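Local coordinates for glycosyl hydrolases family 2, sugar binding domain protein (PDB 6D1P) that is a beta-glucuronidase of a human gut bacterium, a family 2 glycosyl hydrolase that probably cleaves O-glycosidic bonds of glucuronides, at residues I719-T724 against K805-S810; L732-L737 against N779-I784; G755-E760 against A791-S796. All coordinates share one frame; numbering follows the deposited sequence.

Contact 1: I719-T724 against K805-S810; sequences ILLTQT and KTALIS
L721 drops from its strand onto A807 and I809, and these three residues make up the greater part of the contact. CB sits against CB and CG2 of I809; CG comes near the A807 methyl. With CG beside the backbone N (chi1 -77°), the branch CD1 reaches across to lie 3.7 Å from I809 CG2 and 3.5 Å from the A807 carbonyl O. The other branch, CD2, turns back to its own sheet, over V733. I809 answers with two arms: CG2 takes the leucine, while CG1, anti to the backbone N (chi1 -178°), carries CD1 up under the T722 backbone, 3.8 Å from T722 C. The methylene CG of Q723 rests on that same CD1 at 3.9 Å. At the other end the A807 methyl fits under I719, its CB 3.4 Å from I719 O. There a water joins the two backbones, accepting from I719 N (2.9 Å) and donating to K805 O (2.6 Å). On the far side of its strand, L808 packs on V794 of the second subunit. The strands run nearly parallel, 17° apart, but 6.6 Å between axes is too wide for ladder pairing, so side chains fill the gap. The first and last strands of this domain, 718-723 and 807-811, facing each other from the edges of its two sheets are typical of an immunoglobulin-like beta-sandwich.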
loop_
_atom_site.group_PDB
_atom_site.type_symbol
_atom_site.label_atom_id
_atom_site.label_comp_id
_atom_site.label_asym_id
_atom_site.label_seq_id
_atom_site.Cartn_x
_atom_site.Cartn_y
_atom_site.Cartn_z
ATOM N N ILE A 719 -17.990 27.286 -10.394
ATOM C CA ILE A 719 -17.090 26.520 -11.239
ATOM C C ILE A 719 -17.853 26.136 -12.490
ATOM O O ILE A 719 -18.949 25.579 -12.402
ATOM C CB ILE A 719 -16.561 25.267 -10.521
ATOM C CG1 ILE A 719 -16.023 25.627 -9.136
ATOM C CG2 ILE A 719 -15.505 24.596 -11.368
ATOM C CD1 ILE A 719 -15.650 24.425 -8.292
ATOM N N LEU A 720 -17.282 26.436 -13.644
ATOM C CA LEU A 720 -17.851 26.037 -14.918
ATOM C C LEU A 720 -16.968 24.974 -15.545
ATOM O O LEU A 720 -15.739 25.095 -15.542
ATOM C CB LEU A 720 -17.968 27.219 -15.881
ATOM C CG LEU A 720 -18.840 28.406 -15.478
ATOM C CD1 LEU A 720 -18.915 29.393 -16.639
ATOM C CD2 LEU A 720 -20.227 27.951 -15.067
ATOM N N LEU A 721 -17.592 23.944 -16.094
ATOM C CA LEU A 721 -16.879 22.921 -16.844
ATOM C C LEU A 721 -17.193 23.047 -18.327
ATOM O O LEU A 721 -18.338 23.306 -18.708
ATOM C CB LEU A 721 -17.246 21.520 -16.340
ATOM C CG LEU A 721 -16.545 21.162 -15.038
ATOM C CD1 LEU A 721 -17.189 19.936 -14.318
ATOM C CD2 LEU A 721 -15.067 20.936 -15.335
ATOM N N THR A 722 -16.167 22.872 -19.154
ATOM C CA THR A 722 -16.311 22.782 -20.597
ATOM C C THR A 722 -15.371 21.692 -21.081
ATOM O O THR A 722 -14.473 21.281 -20.353
ATOM C CB THR A 722 -15.977 24.122 -21.268
ATOM O OG1 THR A 722 -14.737 24.608 -20.739
ATOM C CG2 THR A 722 -17.067 25.142 -20.982
ATOM N N GLN A 723 -15.561 21.223 -22.318
ATOM C CA GLN A 723 -14.611 20.300 -22.937
ATOM C C GLN A 723 -13.986 20.924 -24.181
ATOM O O GLN A 723 -14.665 21.621 -24.944
ATOM C CB GLN A 723 -15.246 18.938 -23.296
ATOM C CG GLN A 723 -16.774 18.905 -23.502
ATOM C CD GLN A 723 -17.318 17.472 -23.622
ATOM O OE1 GLN A 723 -16.738 16.633 -24.320
ATOM N NE2 GLN A 723 -18.420 17.191 -22.927
ATOM N N THR A 724 -12.677 20.661 -24.367
ATOM C CA THR A 724 -11.859 21.185 -25.482
ATOM C C THR A 724 -10.933 20.092 -26.044
ATOM O O THR A 724 -9.721 20.292 -26.196
ATOM C CB THR A 724 -11.028 22.391 -25.038
ATOM O OG1 THR A 724 -10.969 22.461 -23.597
ATOM C CG2 THR A 724 -11.604 23.663 -25.584
ATOM N N LYS A 805 -19.969 25.110 -4.901
ATOM C CA LYS A 805 -20.755 23.930 -5.218
ATOM C C LYS A 805 -20.087 23.164 -6.348
ATOM O O LYS A 805 -19.573 23.760 -7.300
ATOM C CB LYS A 805 -22.184 24.319 -5.609
ATOM C CG LYS A 805 -23.043 24.879 -4.456
ATOM C CD LYS A 805 -23.763 23.770 -3.677
ATOM C CE LYS A 805 -24.057 24.160 -2.216
ATOM N NZ LYS A 805 -23.498 23.166 -1.220
ATOM N N THR A 806 -20.074 21.841 -6.223
ATOM C CA THR A 806 -19.405 20.973 -7.185
ATOM C C THR A 806 -20.019 21.150 -8.562
ATOM O O THR A 806 -21.229 21.313 -8.692
ATOM C CB THR A 806 -19.529 19.503 -6.735
ATOM O OG1 THR A 806 -18.702 19.278 -5.590
ATOM C CG2 THR A 806 -19.139 18.536 -7.833
ATOM N N ALA A 807 -19.182 21.120 -9.593
ATOM C CA ALA A 807 -19.650 21.180 -10.966
ATOM C C ALA A 807 -19.565 19.798 -11.614
ATOM O O ALA A 807 -18.700 18.991 -11.264
ATOM C CB ALA A 807 -18.823 22.194 -11.777
ATOM N N LEU A 808 -20.444 19.555 -12.602
ATOM C CA LEU A 808 -20.497 18.299 -13.346
ATOM C C LEU A 808 -20.590 18.559 -14.840
ATOM O O LEU A 808 -21.230 19.512 -15.278
ATOM C CB LEU A 808 -21.712 17.440 -12.963
ATOM C CG LEU A 808 -21.897 17.079 -11.495
ATOM C CD1 LEU A 808 -23.222 16.395 -11.349
ATOM C CD2 LEU A 808 -20.746 16.190 -11.035
ATOM N N ILE A 809 -20.011 17.653 -15.621
ATOM C CA ILE A 809 -20.168 17.674 -17.066
ATOM C C ILE A 809 -20.207 16.240 -17.572
ATOM O O ILE A 809 -19.433 15.386 -17.129
ATOM C CB ILE A 809 -19.035 18.476 -17.729
ATOM C CG1 ILE A 809 -19.216 18.553 -19.247
ATOM C CG2 ILE A 809 -17.679 17.887 -17.381
ATOM C CD1 ILE A 809 -18.227 19.566 -19.899
ATOM N N SER A 810 -21.118 15.976 -18.503
ATOM C CA SER A 810 -21.195 14.687 -19.168
ATOM C C SER A 810 -20.283 14.709 -20.377
ATOM O O SER A 810 -20.268 15.678 -21.139
ATOM C CB SER A 810 -22.636 14.378 -19.591
ATOM O OG SER A 810 -23.524 14.698 -18.531
HETATM O O HOH W 1 -19.936 25.783 -8.890
#

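Contact 2: L732-L737 against N779-I784; sequences LVQAEL and NGRASI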
loop_
_atom_site.group_PDB
_atom_site.type_symbol
_atom_site.label_atom_id
_atom_site.label_comp_id
_atom_site.label_asym_id
_atom_site.label_seq_id
_atom_site.Cartn_x
_atom_site.Cartn_y
_atom_site.Cartn_z
ATOM N N LEU A 732 -10.065 16.862 -23.252
ATOM C CA LEU A 732 -9.572 17.798 -22.259
ATOM C C LEU A 732 -10.764 18.488 -21.623
ATOM O O LEU A 732 -11.581 19.085 -22.324
ATOM C CB LEU A 732 -8.624 18.822 -22.886
ATOM C CG LEU A 732 -8.012 19.830 -21.904
ATOM C CD1 LEU A 732 -7.243 19.088 -20.794
ATOM C CD2 LEU A 732 -7.127 20.861 -22.614
ATOM N N VAL A 733 -10.879 18.392 -20.306
ATOM C CA VAL A 733 -11.950 19.031 -19.559
ATOM C C VAL A 733 -11.345 20.187 -18.778
ATOM O O VAL A 733 -10.252 20.057 -18.210
ATOM C CB VAL A 733 -12.648 18.020 -18.622
ATOM C CG1 VAL A 733 -13.489 18.726 -17.579
ATOM C CG2 VAL A 733 -13.504 17.064 -19.425
ATOM N N GLN A 734 -12.055 21.315 -18.744
ATOM C CA GLN A 734 -11.558 22.540 -18.134
ATOM C C GLN A 734 -12.518 23.017 -17.058
ATOM O O GLN A 734 -13.732 23.083 -17.285
ATOM C CB GLN A 734 -11.373 23.634 -19.190
ATOM C CG GLN A 734 -10.974 24.971 -18.595
ATOM C CD GLN A 734 -10.809 26.061 -19.647
ATOM O OE1 GLN A 734 -9.754 26.186 -20.284
ATOM N NE2 GLN A 734 -11.853 26.862 -19.827
ATOM N N ALA A 735 -11.981 23.331 -15.888
ATOM C CA ALA A 735 -12.732 24.014 -14.845
ATOM C C ALA A 735 -12.348 25.488 -14.841
ATOM O O ALA A 735 -11.171 25.832 -14.941
ATOM C CB ALA A 735 -12.469 23.398 -13.466
ATOM N N GLU A 736 -13.345 26.352 -14.716
ATOM C CA GLU A 736 -13.158 27.792 -14.712
ATOM C C GLU A 736 -13.763 28.354 -13.438
ATOM O O GLU A 736 -14.924 28.076 -13.132
ATOM C CB GLU A 736 -13.822 28.429 -15.947
ATOM C CG GLU A 736 -13.393 29.870 -16.227
ATOM C CD GLU A 736 -14.175 30.498 -17.371
ATOM O OE1 GLU A 736 -15.422 30.446 -17.340
ATOM O OE2 GLU A 736 -13.542 31.026 -18.316
ATOM N N LEU A 737 -12.981 29.123 -12.687
ATOM C CA LEU A 737 -13.516 29.847 -11.545
ATOM C C LEU A 737 -14.023 31.198 -12.038
ATOM O O LEU A 737 -13.283 31.930 -12.709
ATOM C CB LEU A 737 -12.440 30.022 -10.473
ATOM C CG LEU A 737 -11.904 28.698 -9.919
ATOM C CD1 LEU A 737 -10.712 28.886 -9.012
ATOM C CD2 LEU A 737 -13.015 27.965 -9.169
ATOM N N ASN A 779 -4.546 31.013 -13.231
ATOM C CA ASN A 779 -5.376 32.154 -13.634
ATOM C C ASN A 779 -6.846 31.747 -13.761
ATOM O O ASN A 779 -7.500 31.990 -14.777
ATOM C CB ASN A 779 -4.847 32.785 -14.931
ATOM C CG ASN A 779 -3.405 33.244 -14.799
ATOM O OD1 ASN A 779 -2.504 32.702 -15.441
ATOM N ND2 ASN A 779 -3.176 34.237 -13.942
ATOM N N GLY A 780 -7.365 31.122 -12.701
ATOM C CA GLY A 780 -8.765 30.743 -12.630
ATOM C C GLY A 780 -9.138 29.500 -13.403
ATOM O O GLY A 780 -10.320 29.278 -13.680
ATOM N N ARG A 781 -8.166 28.657 -13.721
ATOM C CA ARG A 781 -8.330 27.609 -14.708
ATOM C C ARG A 781 -7.591 26.351 -14.258
ATOM O O ARG A 781 -6.468 26.429 -13.755
ATOM C CB ARG A 781 -7.802 28.141 -16.031
ATOM C CG ARG A 781 -7.739 27.219 -17.197
ATOM C CD ARG A 781 -7.491 28.083 -18.445
ATOM N NE ARG A 781 -7.331 27.277 -19.651
ATOM C CZ ARG A 781 -6.186 27.139 -20.309
ATOM N NH1 ARG A 781 -5.100 27.769 -19.884
ATOM N NH2 ARG A 781 -6.132 26.377 -21.398
ATOM N N ALA A 782 -8.229 25.195 -14.419
ATOM C CA ALA A 782 -7.553 23.922 -14.218
ATOM C C ALA A 782 -8.193 22.898 -15.138
ATOM O O ALA A 782 -9.401 22.927 -15.380
ATOM C CB ALA A 782 -7.612 23.452 -12.757
ATOM N N SER A 783 -7.373 21.980 -15.639
ATOM C CA SER A 783 -7.783 21.098 -16.719
ATOM C C SER A 783 -7.262 19.699 -16.472
ATOM O O SER A 783 -6.194 19.519 -15.904
ATOM C CB SER A 783 -7.260 21.589 -18.079
ATOM O OG SER A 783 -7.859 22.822 -18.384
ATOM N N ILE A 784 -7.988 18.713 -16.979
ATOM C CA ILE A 784 -7.564 17.330 -16.859
ATOM C C ILE A 784 -7.983 16.575 -18.110
ATOM O O ILE A 784 -9.051 16.832 -18.672
ATOM C CB ILE A 784 -8.146 16.685 -15.582
ATOM C CG1 ILE A 784 -7.583 15.275 -15.395
ATOM C CG2 ILE A 784 -9.660 16.745 -15.609
ATOM C CD1 ILE A 784 -7.660 14.767 -13.984
HETATM O O HOH W 2 -8.503 23.891 -21.195
#
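The side-chain oxygen OE1 of Q734 is gripped twice, by R781 NE at 2.7 Å and by a water at 2.8 Å. The arginine approaches in its own guanidinium plane but well above the amide plane, 46° out of it, and the two flat groups stand almost perpendicular (89°). Both chains are extended, each with CG anti to its backbone N (175° in Q734 and in R781), which lets them meet over the same face of the sheet. The water also lies 3.1 Å from S783 OG and makes a weak, long contact to R781 NH2, tying Q734, R781 and S783 together on this face. Beneath them runs a regular antiparallel ladder, the middle and one edge strand of the three-stranded sheet of the sandwich. V733 with I784 and A735 with A782 are hydrogen-bonded pairs, Q734 with S783 and E736 with R781 non-hydrogen-bonded ones. A735 N bonds to A782 O, 2.7 Å away, and L737 N bonds to G780 O where the second strand is about to begin. The buried face of V733, A735, A782 and I784 turns to the opposing sheet, where A782 meets I752 and I784 meets F754. At the far end L732 folds its CD1 back across the ladder, 3.7 Å from S783 CB and 3.6 Å from I784 O.

Contact 3: G755-E760 against A791-S796; sequences GCTDSE and APVVVS
T757 and V794 meet with their side chains askew, CG2 of the threonine 4.0 Å from CB of the valine, while two hydrogen bonds, one to a backbone oxygen and one to the threonine hydroxyl, hold the two residues together. V794 N donates to T757 OG1 (3.0 Å, 166° at the hydrogen), and T757 N returns a bond to V794 O. The threonine hydroxyl, held between its own N and carbonyl carbon (chi1 50°), thus stands in for a main-chain carbonyl just where the ladder ends. Next to it V793 lays its isopropyl group against C756 SG, with CG2 3.7 Å from the sulfur, and its CG1 touches D758 CB at 3.6 Å. The sulfur also accepts a long bond from D758 N. D758 forms an Asx turn, OD1 taking E760 N, while OD2 bonds to H790. S796 OG lies 3.3 Å from G755 CA, an approach that the lack of a side chain there permits; that hydroxyl bonds to T757 O of the second subunit. G755 and S796 themselves make a hydrogen-bonded antiparallel pair. The arrangement is that of two neighbouring inner strands of an immunoglobulin-like sandwich, whose four-stranded sheet here faces a subunit interface.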
loop_
_atom_site.group_PDB
_atom_site.type_symbol
_atom_site.label_atom_id
_atom_site.label_comp_id
_atom_site.label_asym_id
_atom_site.label_seq_id
_atom_site.Cartn_x
_atom_site.Cartn_y
_atom_site.Cartn_z
ATOM N N GLY A 755 -13.271 14.424 -10.171
ATOM C CA GLY A 755 -13.768 13.091 -9.915
ATOM C C GLY A 755 -14.476 12.583 -11.156
ATOM O O GLY A 755 -14.695 13.327 -12.114
ATOM N N CYS A 756 -14.846 11.305 -11.123
ATOM C CA CYS A 756 -15.437 10.711 -12.313
ATOM C C CYS A 756 -16.215 9.450 -11.947
ATOM O O CYS A 756 -15.761 8.656 -11.119
ATOM C CB CYS A 756 -14.343 10.404 -13.341
ATOM S SG CYS A 756 -14.954 9.775 -14.869
ATOM N N THR A 757 -17.384 9.281 -12.578
ATOM C CA THR A 757 -18.159 8.060 -12.408
ATOM C C THR A 757 -17.368 6.825 -12.805
ATOM O O THR A 757 -17.707 5.719 -12.375
ATOM C CB THR A 757 -19.461 8.102 -13.223
ATOM O OG1 THR A 757 -19.191 8.476 -14.585
ATOM C CG2 THR A 757 -20.466 9.066 -12.589
ATOM N N ASP A 758 -16.337 6.978 -13.617
ATOM C CA ASP A 758 -15.451 5.880 -13.956
ATOM C C ASP A 758 -14.079 6.220 -13.394
ATOM O O ASP A 758 -13.401 7.135 -13.886
ATOM C CB ASP A 758 -15.416 5.664 -15.461
ATOM C CG ASP A 758 -14.494 4.537 -15.870
ATOM O OD1 ASP A 758 -13.636 4.110 -15.083
ATOM O OD2 ASP A 758 -14.618 4.077 -17.011
ATOM N N SER A 759 -13.658 5.456 -12.388
ATOM C CA SER A 759 -12.462 5.759 -11.616
ATOM C C SER A 759 -11.174 5.567 -12.400
ATOM O O SER A 759 -10.100 5.796 -11.836
ATOM C CB SER A 759 -12.424 4.896 -10.353
ATOM O OG SER A 759 -12.083 3.556 -10.657
ATOM N N GLU A 760 -11.242 5.133 -13.653
ATOM C CA GLU A 760 -10.061 4.995 -14.483
ATOM C C GLU A 760 -10.056 5.898 -15.704
ATOM O O GLU A 760 -9.052 5.932 -16.415
ATOM C CB GLU A 760 -9.905 3.547 -14.947
ATOM C CG GLU A 760 -9.756 2.583 -13.791
ATOM C CD GLU A 760 -9.869 1.148 -14.240
ATOM O OE1 GLU A 760 -8.921 0.661 -14.895
ATOM O OE2 GLU A 760 -10.914 0.518 -13.956
ATOM N N ALA A 791 -15.414 6.933 -22.256
ATOM C CA ALA A 791 -16.619 7.738 -22.396
ATOM C C ALA A 791 -17.755 6.884 -22.958
ATOM O O ALA A 791 -17.513 5.934 -23.710
ATOM C CB ALA A 791 -16.359 8.943 -23.305
ATOM N N PRO A 792 -19.018 7.204 -22.610
ATOM C CA PRO A 792 -19.451 8.331 -21.772
ATOM C C PRO A 792 -19.220 8.140 -20.263
ATOM O O PRO A 792 -19.331 7.018 -19.765
ATOM C CB PRO A 792 -20.954 8.407 -22.063
ATOM C CG PRO A 792 -21.329 6.991 -22.263
ATOM C CD PRO A 792 -20.174 6.396 -23.050
ATOM N N VAL A 793 -18.899 9.240 -19.572
ATOM C CA VAL A 793 -18.783 9.312 -18.120
ATOM C C VAL A 793 -19.289 10.682 -17.677
ATOM O O VAL A 793 -19.657 11.530 -18.494
ATOM C CB VAL A 793 -17.331 9.106 -17.630
ATOM C CG1 VAL A 793 -16.815 7.736 -17.993
ATOM C CG2 VAL A 793 -16.423 10.191 -18.222
ATOM N N VAL A 794 -19.288 10.910 -16.375
ATOM C CA VAL A 794 -19.550 12.231 -15.822
ATOM C C VAL A 794 -18.349 12.624 -14.978
ATOM O O VAL A 794 -17.965 11.884 -14.062
ATOM C CB VAL A 794 -20.836 12.269 -14.989
ATOM C CG1 VAL A 794 -20.977 13.630 -14.341
ATOM C CG2 VAL A 794 -22.054 11.969 -15.867
ATOM N N VAL A 795 -17.746 13.788 -15.296
ATOM C CA VAL A 795 -16.630 14.365 -14.547
ATOM C C VAL A 795 -17.150 15.416 -13.567
ATOM O O VAL A 795 -18.034 16.221 -13.900
ATOM C CB VAL A 795 -15.590 14.976 -15.504
ATOM C CG1 VAL A 795 -14.504 15.739 -14.726
ATOM C CG2 VAL A 795 -14.978 13.881 -16.380
ATOM N N SER A 796 -16.600 15.415 -12.354
ATOM C CA SER A 796 -16.913 16.420 -11.350
ATOM C C SER A 796 -15.694 17.294 -11.052
ATOM O O SER A 796 -14.550 16.830 -11.098
ATOM C CB SER A 796 -17.399 15.756 -10.053
ATOM O OG SER A 796 -16.365 15.001 -9.448
#

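In the fold
All three contacts belong to one C-terminal beta-sandwich. Contact 2 lies in the three-stranded sheet and contact 3 in the four-stranded one, their centres about 16 Å apart; V733 CG1 and V795 CG1, 4.3 Å from each other, meet between the sheets. Contact 1 bridges the sheets along one edge, its centre about 9 Å from that of contact 2 and 12 Å from that of contact 3. Strand 718-723 pairs with 730-738, and strand 807-811 with 793-799, where I809 O lies 3.0 Å from V795 N. Along the chain contact 1 encloses the other two, whose segments alternate. None of these segments supplies a ligand to the bound potassium or sodium ions.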